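Local structure of HD domain protein (Enterococcus faecalis, 4LRL) at residues 141-146 with 392-397; 275-280 with 385-390; 250-255 with 410-415. The protein probably hydrolyses deoxyribonucleoside triphosphates at a metal-bearing HD-domain site, its activity being switched up or down by nucleotides bound at separate allosteric sites. All blocks are in the same frame, centred on the assembly; numbering follows the deposited sequence.

Interaction 1: 141-146 with 392-397; sequences YSHTFE and YDLPYD
The backbone carbonyl oxygen of Asp-393 receives NE2 of His-143 at 2.9 Å, the one polar link between residues 141-146 and 392-397. It is a weak hydrogen bond: the N-H...O angle of 122° is well short of straight, and the oxygen lies oblique to the imidazole, clearly displaced from the direction in which an N-H would point. The histidine ring gets there because CG is anti to the backbone N (chi1 -171°), which carries the imidazole off the first turn of helix 142-149 and across to the loop. Pro-395 places its CD over one face of the ring, toward the rim. There CD makes a CH-pi contact 4.2 Å from the ring centroid. Pro-395 CD is nearest to CD2 of His-143, at 3.8 Å. On the same side of the ring plane, but obliquely, CD2 of Leu-394 meets CE1 of His-143 at 4.1 Å, the two side chains crossing at about a right angle.

The helix belongs to the HD domain, which carries its nickel on His-90, His-134, Asp-135 and Asp-207; the loop comes from the HD-associated region that follows. His-143 and Tyr-392 are both dATP-binding residues, although no dATP is bound to this chain, and the side chain of Pro-395 lies about 10 Å from the nickel. Pro-395 is also the centre of an inverse gamma turn, bending the loop just where it meets the imidazole. ND1 of His-143, buried by the contact, has no partner in the model. Farther along the loop, Asp-397 forms a salt bridge with Arg-208, and the ring of Tyr-396 stacks on Tyr-267.

Interaction 2: 275-280 with 385-390; sequences MEVILD and YTAINS
Val-277 sets its two methyl groups against two residues of strand 387-389, Ala-387 and Asn-389, and these three side chains supply nearly all the surface buried between residues 275-280 and 385-390. CG1 of the valine touches CB of Ala-387 at 3.7 Å. CG2 also lies near that methyl, but its closer neighbour is ND2 of Asn-389 at 3.4 Å, an approach of an amide nitrogen to a methyl group with no hydrogen bond in it. The valine has CG1 anti to the backbone N (chi1 168°) and CG2 anti to the carbonyl carbon; the branches are thereby spread along the strand, CG1 over the alanine and CG2 reaching on toward the asparagine.

Ala-387 and Asn-389 alternate with Ile-388, which points from the other side of the strand, so the helix meets one face of a short antiparallel sheet. Strand 387-389 is an outermost strand of that sheet within the chain, paired through Ala-387 and Asn-389 with 441-444, and helix 270-291 runs over it as part of the HD-associated region. Tyr-443 of the neighbouring strand also touches both Val-277 and Asn-389. The asparagine side chain leaves with CG between the backbone N and the carbonyl carbon (chi1 66°), which lifts the amide toward the helix. Its other end, OD1, accepts a weak hydrogen bond from Arg-273, a residue of the same helix as Val-277.

Interaction 3: 250-255 with 410-415; sequences HAVEDY and IELMQK
CG1 of Val-252 and CG2 of Ile-410 meet methyl to methyl at 3.8 Å, the closest approach between helix residues 250-255 and residues 410-415. Each of these methyls is anti to its own main-chain nitrogen (chi1 174° for the valine), and the two side chains slide past each other in opposite directions. The second methyl of the valine, CG2, reaches along the strand to CD2 of Leu-412 at 4.4 Å. In Ile-410 the longer branch is extended, with chi2 165°, and brings CD1 to the edge of the Tyr-255 ring, 4.4 Å from CE2 and near the ring plane.

Strand 411-413 sits inside a mixed sheet between 241-245 and 419-421, and helix 249-267 packs on it; Leu-422 adds to the same apolar cluster, touching Val-252, Ile-410 and Leu-412. On the helix itself, His-250 ND1 gives Glu-253 OE1 a nearly straight hydrogen bond that lies in the imidazole plane but reaches the carboxylate from above its plane. The hydroxyl of Tyr-255 is hydrogen-bonded to the carbonyl of Gln-203. The residues that touch meet through hydrocarbon alone, so shape and burial rather than directed bonds hold this contact.

Interactions 1 and 2 are neighbours, their centres about 12 Å apart, and they touch: Thr-144 OG1 and Glu-276 OE1 form a probable hydrogen bond, and Tyr-141 packs on Leu-279, so helix 142-149 lies against helix 270-291. Interaction 3 is on the far side of the chain's centre from interaction 2, about 38 Å away between centres, although helices 249-267 and 270-291 are consecutive in the chain. Burial and chemistry change together. The surface contact of interaction 1 joins the HD domain to a loop of the HD-associated region through one weak polar bond and contacts on an imidazole, interaction 2 is partly buried and mixes methyls with an amide, and interaction 3 is buried and wholly apolar across its segments.

Interaction 1: 141-146 with 392-397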
loop_
_atom_site.group_PDB
_atom_site.type_symbol
_atom_site.label_atom_id
_atom_site.label_comp_id
_atom_site.label_asym_id
_atom_site.label_seq_id
_atom_site.Cartn_x
_atom_site.Cartn_y
_atom_site.Cartn_z
ATOM N N TYR C 141 12.779 23.337 -15.811
ATOM C CA TYR C 141 11.873 22.948 -16.901
ATOM C C TYR C 141 12.674 22.570 -18.134
ATOM O O TYR C 141 12.578 23.206 -19.194
ATOM C CB TYR C 141 10.877 24.073 -17.211
ATOM C CG TYR C 141 10.101 24.507 -15.989
ATOM C CD1 TYR C 141 10.484 25.630 -15.272
ATOM C CD2 TYR C 141 9.004 23.768 -15.529
ATOM C CE1 TYR C 141 9.789 26.029 -14.146
ATOM C CE2 TYR C 141 8.300 24.162 -14.397
ATOM C CZ TYR C 141 8.706 25.296 -13.713
ATOM O OH TYR C 141 8.041 25.709 -12.596
ATOM N N SER C 142 13.468 21.521 -17.960
ATOM C CA SER C 142 14.544 21.177 -18.872
ATOM C C SER C 142 14.107 21.114 -20.332
ATOM O O SER C 142 14.736 21.732 -21.193
ATOM C CB SER C 142 15.214 19.877 -18.418
ATOM O OG SER C 142 15.873 19.251 -19.501
ATOM N N HIS C 143 13.015 20.404 -20.601
ATOM C CA HIS C 143 12.541 20.219 -21.980
ATOM C C HIS C 143 12.129 21.539 -22.673
ATOM O O HIS C 143 12.471 21.772 -23.838
ATOM C CB HIS C 143 11.395 19.192 -22.030
ATOM C CG HIS C 143 11.001 18.805 -23.422
ATOM N ND1 HIS C 143 9.849 19.264 -24.026
ATOM C CD2 HIS C 143 11.631 18.037 -24.346
ATOM C CE1 HIS C 143 9.772 18.779 -25.253
ATOM N NE2 HIS C 143 10.845 18.035 -25.475
ATOM N N THR C 144 11.397 22.387 -21.947
ATOM C CA THR C 144 10.959 23.685 -22.455
ATOM C C THR C 144 12.158 24.607 -22.662
ATOM O O THR C 144 12.265 25.291 -23.675
ATOM C CB THR C 144 9.977 24.359 -21.478
ATOM O OG1 THR C 144 8.939 23.442 -21.141
ATOM C CG2 THR C 144 9.359 25.597 -22.093
ATOM N N PHE C 145 13.059 24.597 -21.684
ATOM C CA PHE C 145 14.240 25.443 -21.695
ATOM C C PHE C 145 15.154 25.165 -22.896
ATOM O O PHE C 145 15.679 26.100 -23.515
ATOM C CB PHE C 145 15.007 25.280 -20.382
ATOM C CG PHE C 145 15.880 26.445 -20.052
ATOM C CD1 PHE C 145 15.393 27.496 -19.277
ATOM C CD2 PHE C 145 17.191 26.503 -20.524
ATOM C CE1 PHE C 145 16.202 28.590 -18.977
ATOM C CE2 PHE C 145 18.008 27.595 -20.229
ATOM C CZ PHE C 145 17.510 28.644 -19.461
ATOM N N GLU C 146 15.325 23.888 -23.235
ATOM C CA GLU C 146 16.181 23.518 -24.367
ATOM C C GLU C 146 15.566 23.900 -25.701
ATOM O O GLU C 146 16.284 24.224 -26.642
ATOM C CB GLU C 146 16.531 22.029 -24.338
ATOM C CG GLU C 146 17.290 21.627 -23.077
ATOM C CD GLU C 146 17.537 20.134 -22.946
ATOM O OE1 GLU C 146 18.148 19.744 -21.932
ATOM O OE2 GLU C 146 17.138 19.353 -23.842
ATOM N N TYR C 392 5.352 12.315 -29.032
ATOM C CA TYR C 392 6.624 11.892 -29.638
ATOM C C TYR C 392 7.740 12.884 -29.338
ATOM O O TYR C 392 8.910 12.510 -29.271
ATOM C CB TYR C 392 6.501 11.754 -31.162
ATOM C CG TYR C 392 5.891 10.459 -31.662
ATOM C CD1 TYR C 392 6.421 9.220 -31.288
ATOM C CD2 TYR C 392 4.806 10.475 -32.549
ATOM C CE1 TYR C 392 5.871 8.025 -31.762
ATOM C CE2 TYR C 392 4.249 9.281 -33.033
ATOM C CZ TYR C 392 4.788 8.062 -32.632
ATOM O OH TYR C 392 4.251 6.878 -33.099
ATOM N N ASP C 393 7.361 14.148 -29.167
ATOM C CA ASP C 393 8.291 15.220 -28.845
ATOM C C ASP C 393 8.808 15.175 -27.400
ATOM O O ASP C 393 9.784 15.858 -27.068
ATOM C CB ASP C 393 7.630 16.586 -29.114
ATOM C CG ASP C 393 7.244 16.781 -30.588
ATOM O OD1 ASP C 393 7.898 16.159 -31.468
ATOM O OD2 ASP C 393 6.290 17.555 -30.857
ATOM N N LEU C 394 8.161 14.394 -26.536
ATOM C CA LEU C 394 8.536 14.390 -25.116
ATOM C C LEU C 394 9.696 13.422 -24.851
ATOM O O LEU C 394 9.874 12.467 -25.608
ATOM C CB LEU C 394 7.321 14.120 -24.208
ATOM C CG LEU C 394 6.226 15.209 -24.213
ATOM C CD1 LEU C 394 4.957 14.738 -23.502
ATOM C CD2 LEU C 394 6.709 16.559 -23.638
ATOM N N PRO C 395 10.497 13.680 -23.792
ATOM C CA PRO C 395 11.700 12.898 -23.517
ATOM C C PRO C 395 11.419 11.509 -22.925
ATOM O O PRO C 395 12.083 11.088 -21.974
ATOM C CB PRO C 395 12.458 13.776 -22.515
ATOM C CG PRO C 395 11.398 14.519 -21.808
ATOM C CD PRO C 395 10.343 14.790 -22.831
ATOM N N TYR C 396 10.447 10.807 -23.498
ATOM C CA TYR C 396 10.111 9.451 -23.071
ATOM C C TYR C 396 10.008 8.512 -24.278
ATOM O O TYR C 396 9.051 8.571 -25.046
ATOM C CB TYR C 396 8.829 9.458 -22.235
ATOM C CG TYR C 396 8.941 10.330 -21.005
ATOM C CD1 TYR C 396 9.587 9.865 -19.859
ATOM C CD2 TYR C 396 8.430 11.625 -20.992
ATOM C CE1 TYR C 396 9.710 10.660 -18.731
ATOM C CE2 TYR C 396 8.546 12.430 -19.864
ATOM C CZ TYR C 396 9.188 11.938 -18.738
ATOM O OH TYR C 396 9.320 12.720 -17.618
ATOM N N ASP C 397 11.021 7.664 -24.442
ATOM C CA ASP C 397 11.096 6.729 -25.561
ATOM C C ASP C 397 10.361 5.413 -25.275
ATOM O O ASP C 397 10.411 4.890 -24.159
ATOM C CB ASP C 397 12.560 6.455 -25.915
ATOM C CG ASP C 397 13.308 5.723 -24.812
ATOM O OD1 ASP C 397 13.281 6.177 -23.646
ATOM O OD2 ASP C 397 13.929 4.688 -25.113
#

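Interaction 2: 275-280 with 385-390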
loop_
_atom_site.group_PDB
_atom_site.type_symbol
_atom_site.label_atom_id
_atom_site.label_comp_id
_atom_site.label_asym_id
_atom_site.label_seq_id
_atom_site.Cartn_x
_atom_site.Cartn_y
_atom_site.Cartn_z
ATOM N N MET C 275 0.061 23.454 -19.769
ATOM C CA MET C 275 0.834 24.408 -18.975
ATOM C C MET C 275 2.234 24.604 -19.567
ATOM O O MET C 275 2.796 25.706 -19.531
ATOM C CB MET C 275 0.909 23.954 -17.516
ATOM C CG MET C 275 -0.419 24.063 -16.772
ATOM S SD MET C 275 -0.972 25.776 -16.622
ATOM C CE MET C 275 0.190 26.412 -15.413
ATOM N N GLU C 276 2.787 23.527 -20.113
ATOM C CA GLU C 276 4.087 23.573 -20.747
ATOM C C GLU C 276 4.061 24.473 -21.985
ATOM O O GLU C 276 4.999 25.243 -22.217
ATOM C CB GLU C 276 4.543 22.159 -21.099
ATOM C CG GLU C 276 6.005 22.061 -21.463
ATOM C CD GLU C 276 6.288 22.421 -22.922
ATOM O OE1 GLU C 276 7.417 22.891 -23.206
ATOM O OE2 GLU C 276 5.393 22.230 -23.784
ATOM N N VAL C 277 2.987 24.387 -22.769
ATOM C CA VAL C 277 2.808 25.266 -23.917
ATOM C C VAL C 277 2.816 26.734 -23.488
ATOM O O VAL C 277 3.445 27.559 -24.143
ATOM C CB VAL C 277 1.530 24.919 -24.756
ATOM C CG1 VAL C 277 1.219 26.024 -25.750
ATOM C CG2 VAL C 277 1.712 23.600 -25.508
ATOM N N ILE C 278 2.145 27.055 -22.380
ATOM C CA ILE C 278 2.127 28.424 -21.870
ATOM C C ILE C 278 3.517 28.874 -21.415
ATOM O O ILE C 278 3.958 29.977 -21.743
ATOM C CB ILE C 278 1.071 28.601 -20.757
ATOM C CG1 ILE C 278 -0.291 28.850 -21.399
ATOM C CG2 ILE C 278 1.425 29.773 -19.816
ATOM C CD1 ILE C 278 -1.406 28.279 -20.614
ATOM N N LEU C 279 4.209 28.013 -20.680
ATOM C CA LEU C 279 5.583 28.279 -20.291
ATOM C C LEU C 279 6.483 28.512 -21.523
ATOM O O LEU C 279 7.297 29.439 -21.534
ATOM C CB LEU C 279 6.123 27.123 -19.449
ATOM C CG LEU C 279 7.596 27.116 -19.029
ATOM C CD1 LEU C 279 7.912 28.279 -18.089
ATOM C CD2 LEU C 279 7.918 25.788 -18.354
ATOM N N ASP C 280 6.323 27.676 -22.546
ATOM C CA ASP C 280 7.148 27.757 -23.751
ATOM C C ASP C 280 6.990 29.131 -24.386
ATOM O O ASP C 280 7.973 29.817 -24.670
ATOM C CB ASP C 280 6.778 26.633 -24.736
ATOM C CG ASP C 280 7.596 26.674 -26.028
ATOM O OD1 ASP C 280 8.491 25.829 -26.194
ATOM O OD2 ASP C 280 7.351 27.542 -26.892
ATOM N N TYR C 385 -1.144 31.769 -28.373
ATOM C CA TYR C 385 -2.319 31.184 -27.745
ATOM C C TYR C 385 -2.768 29.852 -28.336
ATOM O O TYR C 385 -3.778 29.304 -27.903
ATOM C CB TYR C 385 -3.454 32.211 -27.669
ATOM C CG TYR C 385 -3.143 33.265 -26.643
ATOM C CD1 TYR C 385 -2.615 34.502 -27.025
ATOM C CD2 TYR C 385 -3.316 33.004 -25.277
ATOM C CE1 TYR C 385 -2.305 35.468 -26.078
ATOM C CE2 TYR C 385 -3.002 33.963 -24.316
ATOM C CZ TYR C 385 -2.498 35.193 -24.727
ATOM O OH TYR C 385 -2.176 36.143 -23.791
ATOM N N THR C 386 -2.011 29.341 -29.311
ATOM C CA THR C 386 -2.257 28.021 -29.882
ATOM C C THR C 386 -0.945 27.276 -30.053
ATOM O O THR C 386 0.124 27.875 -30.078
ATOM C CB THR C 386 -2.968 28.065 -31.279
ATOM O OG1 THR C 386 -2.056 28.512 -32.299
ATOM C CG2 THR C 386 -4.203 28.944 -31.264
ATOM N N ALA C 387 -1.038 25.962 -30.185
ATOM C CA ALA C 387 0.119 25.141 -30.497
ATOM C C ALA C 387 -0.313 23.822 -31.102
ATOM O O ALA C 387 -1.481 23.436 -31.022
ATOM C CB ALA C 387 0.968 24.885 -29.238
ATOM N N ILE C 388 0.661 23.154 -31.713
ATOM C CA ILE C 388 0.555 21.786 -32.145
ATOM C C ILE C 388 1.720 21.067 -31.474
ATOM O O ILE C 388 2.867 21.482 -31.617
ATOM C CB ILE C 388 0.699 21.683 -33.692
ATOM C CG1 ILE C 388 -0.523 22.286 -34.387
ATOM C CG2 ILE C 388 0.918 20.222 -34.142
ATOM C CD1 ILE C 388 -0.317 22.548 -35.862
ATOM N N ASN C 389 1.438 20.018 -30.710
ATOM C CA ASN C 389 2.510 19.103 -30.299
ATOM C C ASN C 389 2.066 17.662 -30.161
ATOM O O ASN C 389 0.877 17.370 -30.018
ATOM C CB ASN C 389 3.274 19.588 -29.049
ATOM C CG ASN C 389 2.414 19.614 -27.791
ATOM O OD1 ASN C 389 1.587 18.734 -27.561
ATOM N ND2 ASN C 389 2.636 20.621 -26.956
ATOM N N SER C 390 3.034 16.760 -30.232
ATOM C CA SER C 390 2.753 15.362 -30.046
ATOM C C SER C 390 3.573 14.829 -28.878
ATOM O O SER C 390 4.576 15.430 -28.475
ATOM C CB SER C 390 3.032 14.598 -31.334
ATOM O OG SER C 390 4.311 14.009 -31.334
#

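Interaction 3: 250-255 with 410-415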
loop_
_atom_site.group_PDB
_atom_site.type_symbol
_atom_site.label_atom_id
_atom_site.label_comp_id
_atom_site.label_asym_id
_atom_site.label_seq_id
_atom_site.Cartn_x
_atom_site.Cartn_y
_atom_site.Cartn_z
ATOM N N HIS C 250 8.328 -12.381 -15.958
ATOM C CA HIS C 250 7.077 -11.701 -15.590
ATOM C C HIS C 250 7.329 -10.395 -14.844
ATOM O O HIS C 250 6.615 -9.420 -15.053
ATOM C CB HIS C 250 6.154 -12.611 -14.783
ATOM C CG HIS C 250 5.686 -13.826 -15.530
ATOM N ND1 HIS C 250 5.023 -13.753 -16.739
ATOM C CD2 HIS C 250 5.768 -15.144 -15.225
ATOM C CE1 HIS C 250 4.723 -14.975 -17.147
ATOM N NE2 HIS C 250 5.169 -15.836 -16.250
ATOM N N ALA C 251 8.356 -10.381 -13.996
ATOM C CA ALA C 251 8.789 -9.166 -13.319
ATOM C C ALA C 251 9.331 -8.131 -14.311
ATOM O O ALA C 251 9.120 -6.937 -14.136
ATOM C CB ALA C 251 9.822 -9.482 -12.273
ATOM N N VAL C 252 10.032 -8.585 -15.347
ATOM C CA VAL C 252 10.481 -7.691 -16.405
ATOM C C VAL C 252 9.257 -7.166 -17.171
ATOM O O VAL C 252 9.180 -5.978 -17.475
ATOM C CB VAL C 252 11.517 -8.374 -17.342
ATOM C CG1 VAL C 252 11.856 -7.474 -18.533
ATOM C CG2 VAL C 252 12.780 -8.728 -16.557
ATOM N N GLU C 253 8.302 -8.051 -17.441
ATOM C CA GLU C 253 7.017 -7.666 -18.026
ATOM C C GLU C 253 6.315 -6.552 -17.263
ATOM O O GLU C 253 5.859 -5.584 -17.876
ATOM C CB GLU C 253 6.069 -8.850 -18.076
ATOM C CG GLU C 253 6.306 -9.817 -19.202
ATOM C CD GLU C 253 5.228 -10.885 -19.259
ATOM O OE1 GLU C 253 4.475 -11.043 -18.268
ATOM O OE2 GLU C 253 5.134 -11.560 -20.300
ATOM N N ASP C 254 6.224 -6.707 -15.936
ATOM C CA ASP C 254 5.618 -5.706 -15.053
ATOM C C ASP C 254 6.343 -4.376 -15.124
ATOM O O ASP C 254 5.732 -3.326 -14.943
ATOM C CB ASP C 254 5.621 -6.175 -13.599
ATOM C CG ASP C 254 4.866 -7.468 -13.396
ATOM O OD1 ASP C 254 5.257 -8.240 -12.495
ATOM O OD2 ASP C 254 3.889 -7.720 -14.135
ATOM N N TYR C 255 7.649 -4.413 -15.368
ATOM C CA TYR C 255 8.376 -3.176 -15.557
ATOM C C TYR C 255 7.886 -2.479 -16.841
ATOM O O TYR C 255 7.593 -1.287 -16.821
ATOM C CB TYR C 255 9.888 -3.408 -15.564
ATOM C CG TYR C 255 10.636 -2.313 -16.272
ATOM C CD1 TYR C 255 10.836 -1.079 -15.658
ATOM C CD2 TYR C 255 11.135 -2.509 -17.565
ATOM C CE1 TYR C 255 11.516 -0.066 -16.309
ATOM C CE2 TYR C 255 11.819 -1.494 -18.236
ATOM C CZ TYR C 255 12.006 -0.278 -17.601
ATOM O OH TYR C 255 12.672 0.735 -18.240
ATOM N N ILE C 410 16.011 -5.545 -24.232
ATOM C CA ILE C 410 16.065 -6.097 -22.890
ATOM C C ILE C 410 16.367 -7.585 -23.052
ATOM O O ILE C 410 15.596 -8.312 -23.673
ATOM C CB ILE C 410 14.747 -5.846 -22.134
ATOM C CG1 ILE C 410 14.523 -4.341 -21.974
ATOM C CG2 ILE C 410 14.752 -6.544 -20.778
ATOM C CD1 ILE C 410 13.129 -3.970 -21.574
ATOM N N GLU C 411 17.509 -8.024 -22.529
ATOM C CA GLU C 411 17.976 -9.390 -22.763
ATOM C C GLU C 411 17.637 -10.321 -21.605
ATOM O O GLU C 411 17.927 -10.021 -20.442
ATOM C CB GLU C 411 19.480 -9.426 -23.040
ATOM C CG GLU C 411 19.951 -8.475 -24.136
ATOM C CD GLU C 411 19.796 -9.029 -25.549
ATOM O OE1 GLU C 411 18.924 -9.889 -25.798
ATOM O OE2 GLU C 411 20.553 -8.583 -26.425
ATOM N N LEU C 412 17.008 -11.444 -21.936
ATOM C CA LEU C 412 16.691 -12.478 -20.955
ATOM C C LEU C 412 17.669 -13.619 -21.141
ATOM O O LEU C 412 17.920 -14.049 -22.277
ATOM C CB LEU C 412 15.258 -12.973 -21.128
ATOM C CG LEU C 412 14.136 -11.958 -20.882
ATOM C CD1 LEU C 412 12.935 -12.269 -21.747
ATOM C CD2 LEU C 412 13.732 -11.921 -19.421
ATOM N N MET C 413 18.240 -14.092 -20.040
ATOM C CA MET C 413 19.198 -15.193 -20.121
ATOM C C MET C 413 18.616 -16.563 -19.777
ATOM O O MET C 413 18.052 -16.771 -18.700
ATOM C CB MET C 413 20.444 -14.927 -19.286
ATOM C CG MET C 413 21.557 -15.898 -19.625
ATOM S SD MET C 413 23.061 -15.633 -18.696
ATOM C CE MET C 413 23.702 -14.190 -19.540
ATOM N N GLN C 414 18.780 -17.490 -20.719
ATOM C CA GLN C 414 18.277 -18.848 -20.582
ATOM C C GLN C 414 19.228 -19.649 -19.698
ATOM O O GLN C 414 20.372 -19.251 -19.487
ATOM C CB GLN C 414 18.175 -19.513 -21.957
ATOM C CG GLN C 414 17.507 -18.682 -23.058
ATOM C CD GLN C 414 16.047 -19.031 -23.263
ATOM O OE1 GLN C 414 15.324 -19.343 -22.316
ATOM N NE2 GLN C 414 15.603 -18.973 -24.511
ATOM N N LYS C 415 18.748 -20.782 -19.193
ATOM C CA LYS C 415 19.575 -21.721 -18.431
ATOM C C LYS C 415 20.845 -22.133 -19.185
ATOM O O LYS C 415 21.857 -22.459 -18.566
ATOM C CB LYS C 415 18.760 -22.963 -18.055
ATOM C CG LYS C 415 19.284 -23.699 -16.827
ATOM C CD LYS C 415 19.474 -25.199 -17.095
ATOM C CE LYS C 415 19.684 -25.994 -15.806
ATOM N NZ LYS C 415 20.971 -25.679 -15.122
#